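Local coordinates for protein endo-1,3-beta-glucanase (Streptomyces sioyaensis, PDB 3DGT) that probably cleaves internal linkages of 1,3-beta-glucans with the family 16 glycoside hydrolase catalytic domain described here, at residues A[115-120]-A[148-153]; A[124-129]-A[235-240]. One frame throughout, in Å; residues are numbered along the deposited sequence.

Contact 1: A[115-120]-A[148-153]; sequences AAAGYW and NVQGLN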
loop_
_atom_site.group_PDB
_atom_site.type_symbol
_atom_site.label_atom_id
_atom_site.label_comp_id
_atom_site.label_asym_id
_atom_site.label_seq_id
_atom_site.Cartn_x
_atom_site.Cartn_y
_atom_site.Cartn_z
ATOM N N ALA A 115 -4.639 -18.052 13.056
ATOM C CA ALA A 115 -5.704 -17.051 12.988
ATOM C C ALA A 115 -5.446 -15.947 11.961
ATOM O O ALA A 115 -6.390 -15.298 11.511
ATOM C CB ALA A 115 -5.927 -16.448 14.369
ATOM N N ALA A 116 -4.181 -15.754 11.586
ATOM C CA ALA A 116 -3.787 -14.690 10.663
ATOM C C ALA A 116 -3.696 -15.158 9.226
ATOM O O ALA A 116 -3.393 -14.355 8.344
ATOM C CB ALA A 116 -2.453 -14.116 11.084
ATOM N N ALA A 117 -3.933 -16.447 8.969
ATOM C CA ALA A 117 -3.664 -16.997 7.647
ATOM C C ALA A 117 -4.544 -16.333 6.596
ATOM O O ALA A 117 -5.783 -16.342 6.691
ATOM C CB ALA A 117 -3.848 -18.507 7.647
ATOM N N GLY A 118 -3.897 -15.726 5.609
ATOM C CA GLY A 118 -4.614 -15.037 4.539
ATOM C C GLY A 118 -4.610 -13.517 4.617
ATOM O O GLY A 118 -4.847 -12.854 3.612
ATOM N N TYR A 119 -4.338 -12.961 5.797
ATOM C CA TYR A 119 -4.334 -11.501 5.971
ATOM C C TYR A 119 -3.231 -10.865 5.137
ATOM O O TYR A 119 -2.052 -11.178 5.321
ATOM C CB TYR A 119 -4.119 -11.113 7.436
ATOM C CG TYR A 119 -5.381 -10.959 8.254
ATOM C CD1 TYR A 119 -6.022 -12.066 8.813
ATOM C CD2 TYR A 119 -5.899 -9.695 8.519
ATOM C CE1 TYR A 119 -7.178 -11.910 9.589
ATOM C CE2 TYR A 119 -7.045 -9.527 9.295
ATOM C CZ TYR A 119 -7.676 -10.634 9.814
ATOM O OH TYR A 119 -8.804 -10.464 10.579
ATOM N N TRP A 120 -3.619 -9.959 4.247
ATOM C CA TRP A 120 -2.670 -9.286 3.360
ATOM C C TRP A 120 -2.900 -7.770 3.337
ATOM O O TRP A 120 -3.473 -7.239 2.397
ATOM C CB TRP A 120 -2.783 -9.906 1.960
ATOM C CG TRP A 120 -1.858 -9.399 0.871
ATOM C CD1 TRP A 120 -0.820 -8.506 0.987
ATOM C CD2 TRP A 120 -1.858 -9.833 -0.490
ATOM N NE1 TRP A 120 -0.207 -8.334 -0.238
ATOM C CE2 TRP A 120 -0.829 -9.138 -1.159
ATOM C CE3 TRP A 120 -2.657 -10.721 -1.222
ATOM C CZ2 TRP A 120 -0.560 -9.330 -2.515
ATOM C CZ3 TRP A 120 -2.391 -10.905 -2.564
ATOM C CH2 TRP A 120 -1.353 -10.216 -3.200
ATOM N N ASN A 148 2.393 -7.035 3.780
ATOM C CA ASN A 148 2.634 -8.057 4.781
ATOM C C ASN A 148 1.664 -9.200 4.562
ATOM O O ASN A 148 0.570 -9.006 4.020
ATOM C CB ASN A 148 2.460 -7.475 6.183
ATOM C CG ASN A 148 2.436 -8.544 7.260
ATOM O OD1 ASN A 148 1.366 -8.941 7.724
ATOM N ND2 ASN A 148 3.621 -9.029 7.658
ATOM N N VAL A 149 2.059 -10.389 4.997
ATOM C CA VAL A 149 1.144 -11.526 5.010
ATOM C C VAL A 149 1.289 -12.317 6.297
ATOM O O VAL A 149 2.342 -12.287 6.946
ATOM C CB VAL A 149 1.325 -12.478 3.781
ATOM C CG1 VAL A 149 0.947 -11.782 2.483
ATOM C CG2 VAL A 149 2.764 -13.035 3.710
ATOM N N GLN A 150 0.203 -12.999 6.668
ATOM C CA GLN A 150 0.237 -14.058 7.685
ATOM C C GLN A 150 0.523 -13.578 9.106
ATOM O O GLN A 150 0.876 -14.384 9.971
ATOM C CB GLN A 150 1.241 -15.173 7.301
ATOM C CG GLN A 150 1.170 -15.707 5.854
ATOM C CD GLN A 150 -0.206 -16.200 5.456
ATOM O OE1 GLN A 150 -1.157 -15.422 5.353
ATOM N NE2 GLN A 150 -0.317 -17.505 5.217
ATOM N N GLY A 151 0.348 -12.282 9.357
ATOM C CA GLY A 151 0.674 -11.689 10.657
ATOM C C GLY A 151 2.128 -11.830 11.061
ATOM O O GLY A 151 2.459 -11.760 12.255
ATOM N N LEU A 152 3.006 -12.000 10.073
ATOM C CA LEU A 152 4.437 -12.128 10.345
ATOM C C LEU A 152 5.052 -10.774 10.679
ATOM O O LEU A 152 4.654 -9.743 10.123
ATOM C CB LEU A 152 5.152 -12.734 9.137
ATOM C CG LEU A 152 4.863 -14.207 8.832
ATOM C CD1 LEU A 152 5.318 -14.586 7.431
ATOM C CD2 LEU A 152 5.540 -15.115 9.857
ATOM N N ASN A 153 6.040 -10.778 11.578
ATOM C CA ASN A 153 6.751 -9.547 11.937
ATOM C C ASN A 153 7.757 -9.133 10.873
ATOM O O ASN A 153 8.979 -9.206 11.076
ATOM C CB ASN A 153 7.447 -9.686 13.292
ATOM C CG ASN A 153 8.194 -8.426 13.693
ATOM O OD1 ASN A 153 7.814 -7.312 13.317
ATOM N ND2 ASN A 153 9.248 -8.588 14.480
HETATM O O HOH W 1 -0.869 -10.106 7.885
#
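The backbones of Ala117 and Gln150 come to 4.9 Å between CA atoms, and those of Trp120 and Val149 to 4.7 Å, as two beta turns meet. One is a type II turn, Ala116 to Tyr119, at the start of strand 119-127. The other is a type I' turn, Val149 to Leu152, in the loop between strands 146-147 and 155-160. Both belong to the beta-sandwich (jelly-roll) fold of glycoside hydrolase family 16.

The carbonyl of Tyr119 is the main backbone acceptor. Gln150 N donates to Tyr119 O at 3.2 Å. The CA-H of Val149 points at the same oxygen. A water sits between Gly151 N and Tyr119 O, 2.9 Å from Gly151 N, and forms a second link between the two turns. Asn148 O has no conventional partner in the model, but Trp120 CA lies 3.3 Å from it in a CA-H...O contact.

Gln150 has the largest share of the buried surface. Its chain bends at chi2 (-55°) and brings the amide back to the type II turn. There OE1 takes a nearly straight bond from Gly118 N, 2.8 Å long, with the donor tilted 19° from the carbonyl plane. The other end of the amide, NE2, bonds to the carbonyls of Phe252 and Gly254, which should hold the group against turning. Ala116 CB fits close against the second turn, 3.5 Å from Gln150 O.

Trp120 and Val149 lie side by side and point the same way. Trp120 NE1 bonds to Glu147 OE2, and its ring meets Phe248 edge-to-face. Val149 CG1 sits over one face of the indole, 4.2 Å from the centroid of its five-membered ring.

Contact 2: A[124-129]-A[235-240]; sequences WMLGAP and GFFVIL
The indole of Trp124 lies across the branched side chain of Ile239, whose CB presses on one face 3.4 Å above the plane. Ile239 CG2 reaches Trp124 NE1 at 3.3 Å, while its CD1 lies against the six-membered ring on the same face and reaches on to Leu126 CB. NE1 bonds to Asn241 OD1. With an alanine in place of Trp124, the face of Ile239 is likely to lose its cover and Asn241 OD1 its indole donor.

Leu126 and Phe237 continue the same face of the sheet, side by side. Phe237 CG stands between its backbone N and carbonyl carbon (chi1 50°), which turns the ring over the backbone of Leu126 on the facing strand. Leu126 O lies 3.4 Å above the ring plane toward the rim, and Leu126 CB packs 3.6 Å from Phe237 CZ. Arg131 adds a cation-pi contact to this ring.

Met125 and Val238 take the other face. A bend at chi3 curls Met125 CE back to Phe236 CB, 3.5 Å away, crossing that side chain at about a right angle. The Phe236 ring then lies over Gly127, with CA 3.7 Å from its plane.

Trp124 pairs with Ile239 and Leu126 with Phe237, each by two backbone bonds. A further bond, Ala128 N to Gly235 O at 2.8 Å, follows beyond the strand end. This is the antiparallel pairing of adjacent strands in the family 16 jelly-roll.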
loop_
_atom_site.group_PDB
_atom_site.type_symbol
_atom_site.label_atom_id
_atom_site.label_comp_id
_atom_site.label_asym_id
_atom_site.label_seq_id
_atom_site.Cartn_x
_atom_site.Cartn_y
_atom_site.Cartn_z
ATOM N N TRP A 124 0.287 1.246 -0.768
ATOM C CA TRP A 124 1.018 1.201 -2.024
ATOM C C TRP A 124 0.599 2.293 -3.002
ATOM O O TRP A 124 -0.318 3.082 -2.733
ATOM C CB TRP A 124 0.930 -0.213 -2.633
ATOM C CG TRP A 124 -0.469 -0.748 -2.858
ATOM C CD1 TRP A 124 -1.399 -1.061 -1.907
ATOM C CD2 TRP A 124 -1.066 -1.059 -4.119
ATOM N NE1 TRP A 124 -2.554 -1.523 -2.500
ATOM C CE2 TRP A 124 -2.368 -1.552 -3.859
ATOM C CE3 TRP A 124 -0.624 -0.970 -5.448
ATOM C CZ2 TRP A 124 -3.244 -1.946 -4.889
ATOM C CZ3 TRP A 124 -1.486 -1.373 -6.467
ATOM C CH2 TRP A 124 -2.783 -1.848 -6.181
ATOM N N MET A 125 1.310 2.352 -4.120
ATOM C CA MET A 125 1.086 3.380 -5.135
ATOM C C MET A 125 1.034 2.733 -6.498
ATOM O O MET A 125 1.785 1.794 -6.769
ATOM C CB MET A 125 2.220 4.400 -5.132
ATOM C CG MET A 125 2.344 5.207 -3.848
ATOM S SD MET A 125 3.900 6.136 -3.754
ATOM C CE MET A 125 3.729 7.378 -5.043
ATOM N N LEU A 126 0.172 3.265 -7.360
ATOM C CA LEU A 126 0.045 2.786 -8.726
ATOM C C LEU A 126 0.094 3.971 -9.690
ATOM O O LEU A 126 -0.443 5.040 -9.393
ATOM C CB LEU A 126 -1.267 2.001 -8.850
ATOM C CG LEU A 126 -1.517 0.991 -9.959
ATOM C CD1 LEU A 126 -0.312 0.083 -10.224
ATOM C CD2 LEU A 126 -2.740 0.176 -9.570
ATOM N N GLY A 127 0.784 3.804 -10.815
ATOM C CA GLY A 127 0.912 4.898 -11.781
ATOM C C GLY A 127 -0.433 5.391 -12.276
ATOM O O GLY A 127 -1.326 4.592 -12.563
ATOM N N ALA A 128 -0.561 6.710 -12.400
ATOM C CA ALA A 128 -1.828 7.335 -12.795
ATOM C C ALA A 128 -2.484 6.735 -14.058
ATOM O O ALA A 128 -3.710 6.576 -14.075
ATOM C CB ALA A 128 -1.654 8.847 -12.936
ATOM N N PRO A 129 -1.696 6.420 -15.115
ATOM C CA PRO A 129 -2.360 5.839 -16.298
ATOM C C PRO A 129 -3.100 4.524 -16.079
ATOM O O PRO A 129 -3.871 4.122 -16.955
ATOM C CB PRO A 129 -1.212 5.669 -17.306
ATOM C CG PRO A 129 -0.207 6.732 -16.879
ATOM C CD PRO A 129 -0.262 6.658 -15.372
ATOM N N GLY A 235 2.189 11.002 -12.496
ATOM C CA GLY A 235 1.726 10.903 -11.121
ATOM C C GLY A 235 1.435 9.470 -10.712
ATOM O O GLY A 235 1.445 8.538 -11.538
ATOM N N PHE A 236 1.199 9.311 -9.414
ATOM C CA PHE A 236 0.710 8.068 -8.826
ATOM C C PHE A 236 -0.483 8.387 -7.937
ATOM O O PHE A 236 -0.596 9.500 -7.416
ATOM C CB PHE A 236 1.781 7.416 -7.945
ATOM C CG PHE A 236 2.871 6.704 -8.697
ATOM C CD1 PHE A 236 3.873 7.414 -9.353
ATOM C CD2 PHE A 236 2.931 5.315 -8.707
ATOM C CE1 PHE A 236 4.898 6.747 -10.032
ATOM C CE2 PHE A 236 3.951 4.645 -9.379
ATOM C CZ PHE A 236 4.936 5.359 -10.041
ATOM N N PHE A 237 -1.370 7.409 -7.775
ATOM C CA PHE A 237 -2.336 7.435 -6.682
ATOM C C PHE A 237 -1.912 6.450 -5.590
ATOM O O PHE A 237 -1.071 5.576 -5.826
ATOM C CB PHE A 237 -3.782 7.201 -7.168
ATOM C CG PHE A 237 -3.962 5.995 -8.060
ATOM C CD1 PHE A 237 -3.738 6.081 -9.432
ATOM C CD2 PHE A 237 -4.396 4.778 -7.539
ATOM C CE1 PHE A 237 -3.926 4.962 -10.260
ATOM C CE2 PHE A 237 -4.579 3.659 -8.366
ATOM C CZ PHE A 237 -4.343 3.756 -9.727
ATOM N N VAL A 238 -2.466 6.640 -4.395
ATOM C CA VAL A 238 -2.131 5.849 -3.208
ATOM C C VAL A 238 -3.303 4.933 -2.883
ATOM O O VAL A 238 -4.463 5.333 -3.016
ATOM C CB VAL A 238 -1.821 6.775 -1.998
ATOM C CG1 VAL A 238 -1.671 5.969 -0.700
ATOM C CG2 VAL A 238 -0.574 7.617 -2.275
ATOM N N ILE A 239 -2.993 3.709 -2.463
ATOM C CA ILE A 239 -4.007 2.705 -2.119
ATOM C C ILE A 239 -3.742 2.149 -0.717
ATOM O O ILE A 239 -2.588 1.903 -0.350
ATOM C CB ILE A 239 -4.035 1.532 -3.150
ATOM C CG1 ILE A 239 -4.173 2.036 -4.594
ATOM C CG2 ILE A 239 -5.151 0.539 -2.826
ATOM C CD1 ILE A 239 -2.840 2.189 -5.325
ATOM N N LEU A 240 -4.809 1.975 0.067
ATOM C CA LEU A 240 -4.773 1.245 1.346
ATOM C C LEU A 240 -5.786 0.108 1.267
ATOM O O LEU A 240 -6.922 0.322 0.857
ATOM C CB LEU A 240 -5.161 2.165 2.506
ATOM C CG LEU A 240 -4.163 3.261 2.884
ATOM C CD1 LEU A 240 -4.865 4.289 3.753
ATOM C CD2 LEU A 240 -2.974 2.684 3.616
#

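Overall arrangement
Strand 119-127 serves both contacts: contact 1 at its beginning and contact 2 at its end. Their centres are about 23 Å apart, on opposite sides of the chain's centre, and their segments alternate along the chain. Strand 236-244 pairs with strand 119-127 in contact 2, and its later residues lie beside Tyr119 and Trp120 of contact 1. Strand 142-144 and Glu147 carry the E-x-D-x-x-E signature, which in family 16 holds the catalytic acids. Trp124 touches Glu142 and Asp144, and Trp120 bonds to Glu147, so both contacts probably flank the active site. Both lie away from the magnesium site of Asp16, Gly66 and Asp269.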